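Local coordinates for phosphoserine aminotransferase (Bacillus alcalophilus, PDB 1W23), which catalyses the reversible, pyridoxal-phosphate-dependent transfer of an amino group between phosphoserine and 2-oxoglutarate in serine biosynthesis, at residues Ala167-Asp172 against Asn185-Ile190. Residues are numbered along the deposited sequence; the frame is centred on the assembly and turned at random.
Sequences APLIAD and NQFGMI. With PLP (pyridoxal-5'-phosphate), chain J.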
# COMPACT_ATOMS: atom_id res chain seq x y z
N ALA A 167 3.25 29.51 11.39
CA ALA A 167 2.69 28.16 11.39
C ALA A 167 3.52 27.34 10.41
O ALA A 167 4.16 27.93 9.52
CB ALA A 167 1.24 28.24 10.92
N PRO A 168 3.55 26.03 10.48
CA PRO A 168 4.28 25.26 9.50
C PRO A 168 3.65 25.28 8.13
O PRO A 168 2.44 25.21 7.98
CB PRO A 168 4.20 23.84 10.12
CG PRO A 168 2.99 23.83 10.99
CD PRO A 168 2.96 25.22 11.60
N LEU A 169 4.52 25.34 7.13
CA LEU A 169 4.14 25.19 5.73
C LEU A 169 4.12 23.69 5.38
O LEU A 169 5.12 22.99 5.65
CB LEU A 169 5.09 25.96 4.85
CG LEU A 169 4.81 25.93 3.33
CD1 LEU A 169 3.50 26.60 3.00
CD2 LEU A 169 5.97 26.60 2.55
N ILE A 170 3.03 23.24 4.81
CA ILE A 170 2.83 21.82 4.45
C ILE A 170 2.54 21.75 2.98
O ILE A 170 1.75 22.59 2.47
CB ILE A 170 1.64 21.22 5.23
CG1 ILE A 170 1.77 21.68 6.67
CG2 ILE A 170 1.52 19.73 4.94
CD1 ILE A 170 2.11 20.72 7.72
N ALA A 171 3.16 20.79 2.29
CA ALA A 171 2.94 20.72 0.84
C ALA A 171 2.68 19.29 0.35
O ALA A 171 3.43 18.35 0.66
CB ALA A 171 4.18 21.25 0.10
N ASP A 172 1.65 19.18 -0.47
CA ASP A 172 1.37 18.01 -1.29
C ASP A 172 2.21 18.18 -2.56
O ASP A 172 1.88 18.95 -3.47
CB ASP A 172 -0.12 17.96 -1.66
CG ASP A 172 -0.48 16.83 -2.61
OD1 ASP A 172 0.43 16.04 -3.02
OD2 ASP A 172 -1.68 16.75 -2.94
N ASN A 185 13.97 22.92 4.50
CA ASN A 185 13.71 23.63 5.74
C ASN A 185 12.67 24.73 5.63
O ASN A 185 12.30 25.30 6.67
CB ASN A 185 15.03 24.08 6.33
CG ASN A 185 15.67 25.20 5.64
OD1 ASN A 185 15.12 25.85 4.77
ND2 ASN A 185 16.89 25.36 6.14
N GLN A 186 12.13 25.04 4.44
CA GLN A 186 10.97 25.93 4.37
C GLN A 186 9.71 25.26 4.88
O GLN A 186 8.68 25.97 5.08
CB GLN A 186 10.75 26.38 2.90
CG GLN A 186 11.80 27.28 2.32
CD GLN A 186 11.44 27.93 0.98
OE1 GLN A 186 11.51 27.35 -0.09
NE2 GLN A 186 10.98 29.18 1.02
N PHE A 187 9.69 23.94 5.04
CA PHE A 187 8.48 23.16 5.29
C PHE A 187 8.50 22.48 6.64
O PHE A 187 9.54 21.98 7.09
CB PHE A 187 8.36 22.05 4.22
CG PHE A 187 8.22 22.66 2.82
CD1 PHE A 187 9.34 22.94 2.04
CD2 PHE A 187 6.99 22.98 2.28
CE1 PHE A 187 9.20 23.53 0.79
CE2 PHE A 187 6.85 23.57 1.07
CZ PHE A 187 7.95 23.86 0.30
N GLY A 188 7.32 22.36 7.23
CA GLY A 188 7.13 21.46 8.33
C GLY A 188 6.89 20.02 7.93
O GLY A 188 7.26 19.08 8.65
N MET A 189 6.25 19.86 6.77
CA MET A 189 5.96 18.51 6.25
C MET A 189 5.78 18.59 4.76
O MET A 189 5.13 19.55 4.24
CB MET A 189 4.72 17.96 6.96
CG MET A 189 4.38 16.55 6.52
SD MET A 189 3.01 15.84 7.43
CE MET A 189 1.95 15.55 6.00
N ILE A 190 6.27 17.61 4.05
CA ILE A 190 6.07 17.38 2.62
C ILE A 190 5.56 15.96 2.44
O ILE A 190 6.07 15.04 3.10
CB ILE A 190 7.42 17.52 1.88
CG1 ILE A 190 7.94 18.95 1.94
CG2 ILE A 190 7.33 16.96 0.50
CD1 ILE A 190 9.37 19.07 1.59
N1 PLP J . -2.28 14.99 -4.86
C2 PLP J . -1.77 15.19 -6.13
C2A PLP J . -1.11 16.50 -6.38
C3 PLP J . -1.88 14.20 -7.09
O3 PLP J . -1.37 14.38 -8.28
C4 PLP J . -2.54 12.96 -6.76
C4A PLP J . -2.59 11.88 -7.78
C5 PLP J . -3.03 12.79 -5.46
C6 PLP J . -2.91 13.83 -4.54
C5A PLP J . -3.77 11.55 -5.02
O4P PLP J . -2.78 10.50 -4.74
P PLP J . -3.31 9.01 -4.32
O1P PLP J . -4.10 8.49 -5.49
O2P PLP J . -4.16 9.18 -3.08
O3P PLP J . -1.99 8.30 -4.03
O HOH W 1 7.40 25.76 7.68
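Leu169 O accepts from Gly188 N at 2.8 Å, the donor in the carbonyl plane, just ahead of the parallel bridges Ile170-Met189 and Ala171-Ile190, and Ala171 N donates to Met189 O at 3.0 Å. Ile170 CA adds a C-H...O contact to the same Met189 O. Just before the paired stretch, a water accepts from Leu169 N and donates to Gln186 O, bridging backbones too far apart to bond directly. Glycine suits position 188, since a beta carbon there would run into Pro168 CB.

Apolar side chains project from both faces. On one, Leu169 and Phe187 lie side by side, with Leu169 CD2 3.5 Å from Phe187 CE2; a chi1 of -179° turns Leu169 CG away from the backbone N and sets CD2 alongside the ring. Ala171, small enough to sit beside this ring, approaches it obliquely, Ala171 CB lying 3.7 Å from Phe187 CE2. On the other face Ile170 and Met189 cross obliquely, apolar residues suited to a buried surface; both have two conformers, so their exact contact is uncertain.

Beyond the pairing, Asp172 extends from the strand's end to the cofactor, its OD2 2.7 Å from N1 of pyridoxal phosphate, while Ser174 holds OD1. This carboxylate is characteristic of the fold-type I aminotransferases; an alanine here would probably leave N1 without its charged mate.

Strands 169-172 and 189-193 are inner neighbours in the mixed seven-stranded sheet, flanked by 142-148 and 204-209. Helix 75-87 packs over Ile170 and Met189, whereas Met173 and Leu182 lie against Phe187 and Ile190.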